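Putative pyrroline carboxylate reductase (Streptococcus pyogenes, PDB 2AHR) probably catalyses the NAD(P)H-dependent reduction of 1-pyrroline-5-carboxylate to L-proline, the last step of proline biosynthesis. Local coordinates at residues E[7-12]-E[56-61]; E[52-57]-E[78-83]. All blocks are in the same frame, centred on the assembly; numbering follows the deposited sequence.

Contact 1: E[7-12]-E[56-61]. With NAP (NADP nicotinamide-adenine-dinucleotide phosphate), chain S.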
loop_
_atom_site.group_PDB
_atom_site.type_symbol
_atom_site.label_atom_id
_atom_site.label_comp_id
_atom_site.label_asym_id
_atom_site.label_seq_id
_atom_site.Cartn_x
_atom_site.Cartn_y
_atom_site.Cartn_z
ATOM N N GLY E 7 -38.544 -31.113 19.151
ATOM C CA GLY E 7 -38.216 -31.464 17.784
ATOM C C GLY E 7 -37.232 -30.484 17.178
ATOM O O GLY E 7 -37.336 -29.277 17.396
ATOM N N ILE E 8 -36.280 -31.006 16.408
ATOM C CA ILE E 8 -35.288 -30.174 15.733
ATOM C C ILE E 8 -35.435 -30.311 14.221
ATOM O O ILE E 8 -35.314 -31.406 13.667
ATOM C CB ILE E 8 -33.827 -30.517 16.173
ATOM C CG1 ILE E 8 -33.646 -30.380 17.689
ATOM C CG2 ILE E 8 -32.825 -29.594 15.481
ATOM C CD1 ILE E 8 -33.796 -31.674 18.470
ATOM N N ILE E 9 -35.701 -29.187 13.562
ATOM C CA ILE E 9 -35.827 -29.156 12.112
ATOM C C ILE E 9 -34.524 -28.645 11.493
ATOM O O ILE E 9 -34.114 -27.499 11.728
ATOM C CB ILE E 9 -37.039 -28.299 11.660
ATOM C CG1 ILE E 9 -38.355 -28.906 12.178
ATOM C CG2 ILE E 9 -37.066 -28.156 10.138
ATOM C CD1 ILE E 9 -39.567 -27.997 12.016
ATOM N N GLY E 10 -33.887 -29.506 10.699
ATOM C CA GLY E 10 -32.555 -29.241 10.167
ATOM C C GLY E 10 -31.476 -29.522 11.197
ATOM O O GLY E 10 -31.403 -28.858 12.232
ATOM N N VAL E 11 -30.644 -30.518 10.921
ATOM C CA VAL E 11 -29.589 -30.921 11.851
ATOM C C VAL E 11 -28.256 -30.998 11.123
ATOM O O VAL E 11 -27.870 -32.029 10.561
ATOM C CB VAL E 11 -29.917 -32.257 12.576
ATOM C CG1 VAL E 11 -28.823 -32.617 13.576
ATOM C CG2 VAL E 11 -31.257 -32.167 13.282
ATOM N N GLY E 12 -27.564 -29.868 11.118
ATOM C CA GLY E 12 -26.222 -29.803 10.568
ATOM C C GLY E 12 -25.227 -29.762 11.708
ATOM O O GLY E 12 -25.499 -30.259 12.800
ATOM N N ASP E 56 -45.066 -33.676 10.490
ATOM C CA ASP E 56 -45.117 -34.859 11.357
ATOM C C ASP E 56 -44.375 -34.579 12.674
ATOM O O ASP E 56 -44.867 -34.913 13.759
ATOM C CB ASP E 56 -44.537 -36.084 10.630
ATOM C CG ASP E 56 -44.578 -37.364 11.477
ATOM O OD1 ASP E 56 -43.511 -38.005 11.648
ATOM O OD2 ASP E 56 -45.675 -37.739 11.961
ATOM N N LEU E 57 -43.201 -33.950 12.564
ATOM C CA LEU E 57 -42.459 -33.421 13.718
ATOM C C LEU E 57 -43.321 -32.435 14.538
ATOM O O LEU E 57 -43.528 -32.630 15.745
ATOM C CB LEU E 57 -41.163 -32.756 13.221
ATOM C CG LEU E 57 -40.097 -32.019 14.051
ATOM C CD1 LEU E 57 -40.663 -30.863 14.898
ATOM C CD2 LEU E 57 -39.277 -32.974 14.890
ATOM N N ILE E 58 -43.840 -31.403 13.869
ATOM C CA ILE E 58 -44.599 -30.325 14.528
ATOM C C ILE E 58 -45.809 -30.814 15.350
ATOM O O ILE E 58 -46.096 -30.272 16.423
ATOM C CB ILE E 58 -45.041 -29.215 13.519
ATOM C CG1 ILE E 58 -43.820 -28.544 12.871
ATOM C CG2 ILE E 58 -45.878 -28.153 14.216
ATOM C CD1 ILE E 58 -44.123 -27.822 11.551
ATOM N N ASP E 59 -46.494 -31.845 14.852
ATOM C CA ASP E 59 -47.750 -32.320 15.450
ATOM C C ASP E 59 -47.628 -33.057 16.805
ATOM O O ASP E 59 -48.627 -33.228 17.513
ATOM C CB ASP E 59 -48.534 -33.170 14.432
ATOM C CG ASP E 59 -48.931 -32.381 13.173
ATOM O OD1 ASP E 59 -49.094 -31.135 13.234
ATOM O OD2 ASP E 59 -49.083 -33.018 12.109
ATOM N N GLN E 60 -46.416 -33.471 17.175
ATOM C CA GLN E 60 -46.198 -34.240 18.415
ATOM C C GLN E 60 -45.333 -33.547 19.492
ATOM O O GLN E 60 -45.194 -34.049 20.610
ATOM C CB GLN E 60 -45.608 -35.616 18.074
ATOM C CG GLN E 60 -44.449 -35.586 17.068
ATOM C CD GLN E 60 -43.897 -36.966 16.745
ATOM O OE1 GLN E 60 -43.697 -37.306 15.577
ATOM N NE2 GLN E 60 -43.640 -37.765 17.779
ATOM N N VAL E 61 -44.782 -32.383 19.158
ATOM C CA VAL E 61 -43.736 -31.742 19.953
ATOM C C VAL E 61 -44.230 -30.540 20.789
ATOM O O VAL E 61 -45.204 -29.892 20.416
ATOM C CB VAL E 61 -42.589 -31.379 18.981
ATOM C CG1 VAL E 61 -42.097 -29.969 19.150
ATOM C CG2 VAL E 61 -41.495 -32.420 19.031
HETATM P PA NAP S . -24.990 -26.498 7.943
HETATM O O1A NAP S . -24.875 -26.271 6.476
HETATM O O2A NAP S . -23.818 -27.273 8.443
HETATM O O5B NAP S . -26.374 -27.228 8.354
HETATM C C5B NAP S . -27.600 -26.950 7.716
HETATM C C4B NAP S . -28.381 -28.258 7.629
HETATM O O4B NAP S . -29.735 -28.043 7.269
HETATM C C3B NAP S . -27.768 -29.203 6.597
HETATM O O3B NAP S . -27.391 -30.391 7.260
HETATM C C2B NAP S . -28.862 -29.449 5.569
HETATM O O2B NAP S . -29.018 -30.805 5.182
HETATM C C1B NAP S . -30.113 -29.047 6.339
HETATM N N9A NAP S . -31.217 -28.673 5.421
HETATM C C8A NAP S . -31.119 -28.152 4.150
HETATM N N7A NAP S . -32.372 -27.977 3.661
HETATM C C5A NAP S . -33.269 -28.385 4.595
HETATM C C6A NAP S . -34.663 -28.438 4.601
HETATM N N6A NAP S . -35.290 -28.581 3.434
HETATM N N1A NAP S . -35.305 -28.914 5.727
HETATM C C2A NAP S . -34.581 -29.356 6.820
HETATM N N3A NAP S . -33.202 -29.312 6.797
HETATM C C4A NAP S . -32.554 -28.832 5.704
HETATM O O3 NAP S . -25.160 -25.071 8.696
HETATM P PN NAP S . -24.739 -24.802 10.238
HETATM O O1N NAP S . -23.332 -24.307 10.226
HETATM O O2N NAP S . -25.090 -25.954 11.112
HETATM O O5D NAP S . -25.701 -23.557 10.604
HETATM C C5D NAP S . -27.059 -23.744 10.936
HETATM C C4D NAP S . -27.584 -22.526 11.693
HETATM O O4D NAP S . -26.822 -22.269 12.858
HETATM C C3D NAP S . -27.521 -21.266 10.836
HETATM O O3D NAP S . -28.779 -20.640 10.915
HETATM C C2D NAP S . -26.440 -20.385 11.448
HETATM O O2D NAP S . -26.795 -19.011 11.330
HETATM C C1D NAP S . -26.372 -20.916 12.896
HETATM N N1N NAP S . -25.041 -20.888 13.558
HETATM C C2N NAP S . -23.982 -21.634 13.079
HETATM C C3N NAP S . -22.750 -21.615 13.740
HETATM C C7N NAP S . -21.623 -22.509 13.313
HETATM O O7N NAP S . -20.448 -22.466 14.091
HETATM N N7N NAP S . -21.748 -23.310 12.246
HETATM C C4N NAP S . -22.597 -20.839 14.895
HETATM C C5N NAP S . -23.665 -20.099 15.382
HETATM C C6N NAP S . -24.883 -20.138 14.701
HETATM P P2B NAP S . -28.026 -31.590 4.172
HETATM O O1X NAP S . -28.669 -32.925 3.839
HETATM O O2X NAP S . -27.866 -30.788 2.900
HETATM O O3X NAP S . -26.671 -31.811 4.822
#

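Contact 2: E[52-57]-E[78-83]. With NAP (NADP nicotinamide-adenine-dinucleotide phosphate), chain S.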
loop_
_atom_site.group_PDB
_atom_site.type_symbol
_atom_site.label_atom_id
_atom_site.label_comp_id
_atom_site.label_asym_id
_atom_site.label_seq_id
_atom_site.Cartn_x
_atom_site.Cartn_y
_atom_site.Cartn_z
HETATM N N MSE E 52 -41.346 -38.328 9.955
HETATM C CA MSE E 52 -41.691 -38.624 8.569
HETATM C C MSE E 52 -41.741 -37.365 7.694
HETATM O O MSE E 52 -41.624 -37.446 6.468
HETATM C CB MSE E 52 -43.021 -39.387 8.508
HETATM C CG MSE E 52 -43.013 -40.770 9.188
HETATM SE SE MSE E 52 -41.689 -41.886 8.657
HETATM C CE MSE E 52 -41.910 -41.923 6.877
ATOM N N SER E 53 -41.909 -36.211 8.340
ATOM C CA SER E 53 -41.940 -34.899 7.688
ATOM C C SER E 53 -41.766 -33.837 8.767
ATOM O O SER E 53 -41.804 -34.158 9.956
ATOM C CB SER E 53 -43.281 -34.688 6.969
ATOM O OG SER E 53 -44.335 -34.447 7.895
ATOM N N HIS E 54 -41.600 -32.575 8.367
ATOM C CA HIS E 54 -41.532 -31.482 9.347
ATOM C C HIS E 54 -42.873 -31.296 10.039
ATOM O O HIS E 54 -42.921 -31.031 11.234
ATOM C CB HIS E 54 -41.074 -30.149 8.731
ATOM C CG HIS E 54 -39.717 -30.195 8.105
ATOM N ND1 HIS E 54 -38.715 -31.028 8.551
ATOM C CD2 HIS E 54 -39.189 -29.490 7.076
ATOM C CE1 HIS E 54 -37.636 -30.852 7.811
ATOM N NE2 HIS E 54 -37.897 -29.924 6.908
ATOM N N GLN E 55 -43.962 -31.434 9.287
ATOM C CA GLN E 55 -45.296 -31.336 9.880
ATOM C C GLN E 55 -45.528 -32.479 10.861
ATOM O O GLN E 55 -46.090 -32.270 11.938
ATOM C CB GLN E 55 -46.390 -31.275 8.807
ATOM C CG GLN E 55 -47.731 -30.710 9.306
ATOM C CD GLN E 55 -47.634 -29.293 9.874
ATOM O OE1 GLN E 55 -47.270 -28.345 9.175
ATOM N NE2 GLN E 55 -47.986 -29.146 11.143
ATOM N N ASP E 56 -45.066 -33.676 10.490
ATOM C CA ASP E 56 -45.117 -34.859 11.357
ATOM C C ASP E 56 -44.375 -34.579 12.674
ATOM O O ASP E 56 -44.867 -34.913 13.759
ATOM C CB ASP E 56 -44.537 -36.084 10.630
ATOM C CG ASP E 56 -44.578 -37.364 11.477
ATOM O OD1 ASP E 56 -43.511 -38.005 11.648
ATOM O OD2 ASP E 56 -45.675 -37.739 11.961
ATOM N N LEU E 57 -43.201 -33.950 12.564
ATOM C CA LEU E 57 -42.459 -33.421 13.718
ATOM C C LEU E 57 -43.321 -32.435 14.538
ATOM O O LEU E 57 -43.528 -32.630 15.745
ATOM C CB LEU E 57 -41.163 -32.756 13.221
ATOM C CG LEU E 57 -40.097 -32.019 14.051
ATOM C CD1 LEU E 57 -40.663 -30.863 14.898
ATOM C CD2 LEU E 57 -39.277 -32.974 14.890
ATOM N N LYS E 78 -42.738 -21.328 5.679
ATOM C CA LYS E 78 -44.046 -20.804 5.294
ATOM C C LYS E 78 -45.114 -21.903 5.073
ATOM O O LYS E 78 -46.214 -21.793 5.631
ATOM C CB LYS E 78 -43.941 -19.831 4.109
ATOM C CG LYS E 78 -43.362 -18.477 4.483
ATOM C CD LYS E 78 -43.861 -17.347 3.587
ATOM C CE LYS E 78 -43.313 -16.009 4.086
ATOM N NZ LYS E 78 -43.794 -14.798 3.342
ATOM N N PRO E 79 -44.799 -22.960 4.279
ATOM C CA PRO E 79 -45.773 -24.066 4.102
ATOM C C PRO E 79 -46.174 -24.856 5.359
ATOM O O PRO E 79 -47.097 -25.661 5.299
ATOM C CB PRO E 79 -45.079 -25.000 3.094
ATOM C CG PRO E 79 -43.645 -24.649 3.154
ATOM C CD PRO E 79 -43.587 -23.180 3.467
ATOM N N LEU E 80 -45.500 -24.634 6.481
ATOM C CA LEU E 80 -45.729 -25.436 7.689
ATOM C C LEU E 80 -46.733 -24.764 8.634
ATOM O O LEU E 80 -46.935 -23.557 8.557
ATOM C CB LEU E 80 -44.390 -25.681 8.403
ATOM C CG LEU E 80 -43.352 -26.697 7.880
ATOM C CD1 LEU E 80 -43.236 -26.812 6.359
ATOM C CD2 LEU E 80 -41.978 -26.406 8.479
ATOM N N HIS E 81 -47.361 -25.529 9.525
ATOM C CA HIS E 81 -48.282 -24.918 10.497
ATOM C C HIS E 81 -47.812 -25.161 11.931
ATOM O O HIS E 81 -47.955 -26.263 12.456
ATOM C CB HIS E 81 -49.737 -25.406 10.319
ATOM C CG HIS E 81 -50.168 -25.545 8.887
ATOM N ND1 HIS E 81 -50.739 -24.510 8.174
ATOM C CD2 HIS E 81 -50.115 -26.603 8.039
ATOM C CE1 HIS E 81 -51.016 -24.923 6.949
ATOM N NE2 HIS E 81 -50.653 -26.191 6.842
ATOM N N PHE E 82 -47.272 -24.127 12.568
ATOM C CA PHE E 82 -46.658 -24.287 13.891
ATOM C C PHE E 82 -47.676 -24.135 15.023
ATOM O O PHE E 82 -48.668 -23.427 14.880
ATOM C CB PHE E 82 -45.428 -23.372 14.050
ATOM C CG PHE E 82 -44.229 -23.832 13.252
ATOM C CD1 PHE E 82 -44.018 -23.374 11.951
ATOM C CD2 PHE E 82 -43.317 -24.749 13.794
ATOM C CE1 PHE E 82 -42.916 -23.810 11.199
ATOM C CE2 PHE E 82 -42.212 -25.190 13.052
ATOM C CZ PHE E 82 -42.019 -24.720 11.749
ATOM N N LYS E 83 -47.421 -24.816 16.140
ATOM C CA LYS E 83 -48.419 -25.031 17.185
ATOM C C LYS E 83 -47.824 -24.887 18.591
ATOM O O LYS E 83 -48.514 -25.095 19.604
ATOM C CB LYS E 83 -49.002 -26.439 17.025
ATOM C CG LYS E 83 -49.635 -26.721 15.649
ATOM C CD LYS E 83 -49.526 -28.209 15.278
ATOM C CE LYS E 83 -50.700 -28.683 14.395
ATOM N NZ LYS E 83 -50.829 -27.984 13.063
HETATM P PA NAP S . -24.990 -26.498 7.943
HETATM O O1A NAP S . -24.875 -26.271 6.476
HETATM O O2A NAP S . -23.818 -27.273 8.443
HETATM O O5B NAP S . -26.374 -27.228 8.354
HETATM C C5B NAP S . -27.600 -26.950 7.716
HETATM C C4B NAP S . -28.381 -28.258 7.629
HETATM O O4B NAP S . -29.735 -28.043 7.269
HETATM C C3B NAP S . -27.768 -29.203 6.597
HETATM O O3B NAP S . -27.391 -30.391 7.260
HETATM C C2B NAP S . -28.862 -29.449 5.569
HETATM O O2B NAP S . -29.018 -30.805 5.182
HETATM C C1B NAP S . -30.113 -29.047 6.339
HETATM N N9A NAP S . -31.217 -28.673 5.421
HETATM C C8A NAP S . -31.119 -28.152 4.150
HETATM N N7A NAP S . -32.372 -27.977 3.661
HETATM C C5A NAP S . -33.269 -28.385 4.595
HETATM C C6A NAP S . -34.663 -28.438 4.601
HETATM N N6A NAP S . -35.290 -28.581 3.434
HETATM N N1A NAP S . -35.305 -28.914 5.727
HETATM C C2A NAP S . -34.581 -29.356 6.820
HETATM N N3A NAP S . -33.202 -29.312 6.797
HETATM C C4A NAP S . -32.554 -28.832 5.704
HETATM O O3 NAP S . -25.160 -25.071 8.696
HETATM P PN NAP S . -24.739 -24.802 10.238
HETATM O O1N NAP S . -23.332 -24.307 10.226
HETATM O O2N NAP S . -25.090 -25.954 11.112
HETATM O O5D NAP S . -25.701 -23.557 10.604
HETATM C C5D NAP S . -27.059 -23.744 10.936
HETATM C C4D NAP S . -27.584 -22.526 11.693
HETATM O O4D NAP S . -26.822 -22.269 12.858
HETATM C C3D NAP S . -27.521 -21.266 10.836
HETATM O O3D NAP S . -28.779 -20.640 10.915
HETATM C C2D NAP S . -26.440 -20.385 11.448
HETATM O O2D NAP S . -26.795 -19.011 11.330
HETATM C C1D NAP S . -26.372 -20.916 12.896
HETATM N N1N NAP S . -25.041 -20.888 13.558
HETATM C C2N NAP S . -23.982 -21.634 13.079
HETATM C C3N NAP S . -22.750 -21.615 13.740
HETATM C C7N NAP S . -21.623 -22.509 13.313
HETATM O O7N NAP S . -20.448 -22.466 14.091
HETATM N N7N NAP S . -21.748 -23.310 12.246
HETATM C C4N NAP S . -22.597 -20.839 14.895
HETATM C C5N NAP S . -23.665 -20.099 15.382
HETATM C C6N NAP S . -24.883 -20.138 14.701
HETATM P P2B NAP S . -28.026 -31.590 4.172
HETATM O O1X NAP S . -28.669 -32.925 3.839
HETATM O O2X NAP S . -27.866 -30.788 2.900
HETATM O O3X NAP S . -26.671 -31.811 4.822
#

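Contact 1: E[7-12]-E[56-61]
Leu57 of the short helix 54-58 lies against Gly7, in the middle of strand 5-9, and Ile9 at its C-terminal end; this is the first strand of the NADP-binding Rossmann fold. The CD2 methyl of Leu57 rests 3.4 Å from Gly7 CA and also approaches the backbone N of Ile8, while CG packs against Ile9 CG1 at 4.0 Å. With CG anti to the backbone N (chi1 177°), the branched end of Leu57 reaches from the helix onto the strand. Glycine suits position 7 because a CB there would run into Leu57 CD1; its bare CA lets the leucine settle on the main chain itself. Val61, in the loop that follows, closes in on the same residue, its CG2 3.2 Å from Gly7 N. Ile9 extends the apolar surface, and its CD1 meets Ile58 CG1 more loosely, at 4.4 Å.

Strands 28-32 and 63-66 hold strand 5-9 between them: Ile8 bonds through its backbone to Ile30, Gly7 and Ile9 to Ile65. Leu57 also touches Ile30 and Val64, one from each of these neighbours, so the helix is seated across the sheet. Beyond Ile9 the chain enters the glycine-rich turn of the dinucleotide fold. Gly12 has no side chain to obstruct NADP O5B, whereas Gly10 takes a positive phi of 80°, which glycine adopts readily; its CA lies 3.4 Å from adenine N3A of the NADP.

Contact 2: E[52-57]-E[78-83]
Gln55, on the first turn of helix 54-58, grips the main chain of the 78-83 loop through both ends of its amide. OE1 accepts from His81 N at 2.8 Å, with the donor in the carbonyl plane and on a lone pair. NE2 gives a nearly straight bond (179°) to His81 O at 3.2 Å, approaching that carbonyl at a tilt of 23° from its plane. The two bonds fix the rotation of the amide and satisfy both polar backbone atoms of one residue, a task to which glutamine, with a donor and an acceptor side by side, is well suited. A bend at chi2 (59°) brings the amide round to the loop. NE2 also bonds to Asp59 OD1, four residues further along the chain.

Leu80 supplies the apolar part. Its CD2 lies 3.9 Å from His54 CB, and it also touches Ile58, so the leucine packs along the side of the helix that faces the loop. Leu80 CA comes 3.6 Å from Gln55 OE1, beside the accepting oxygen.

His54 looks two ways. Its CB takes the packing of Leu80, whereas its ring reaches the cofactor, NE2 donating to NADP N1A at 3.0 Å near the plane of the imidazole. Ser32 OG is hydrogen-bonded to ND1, the other ring nitrogen, and so helps to fix its orientation. Imidazole suits this place, having a nitrogen for each partner. Ser53, the N-cap, accepts from Asp56 N through OG and anchors the start of the helix. The arrangement belongs to the adenine end of the cofactor pocket in a Rossmann-type dinucleotide-binding domain.

Overall arrangement
Both contacts use helix 54-58 and share Asp56 and Leu57, with their centres about 8 Å apart. Contact 1 fastens the helix to the parallel part of the sheet; contact 2 ties it to the loop that leads into strand 86-88. Ile58 bridges the two, since its CD1 lies 3.6 Å from Phe82 CE2, and Phe82 also touches Ile9 of the first strand. A second junction lies beside the cofactor, where Ile9 CG2 comes within 3.6 Å of His54 CE1. The two contacts thus lie behind two elements that touch the NADP, the glycine-rich turn and the adenine-binding histidine. Ser34 and, from the second subunit, Ser224 are among its further hydrogen-bond partners.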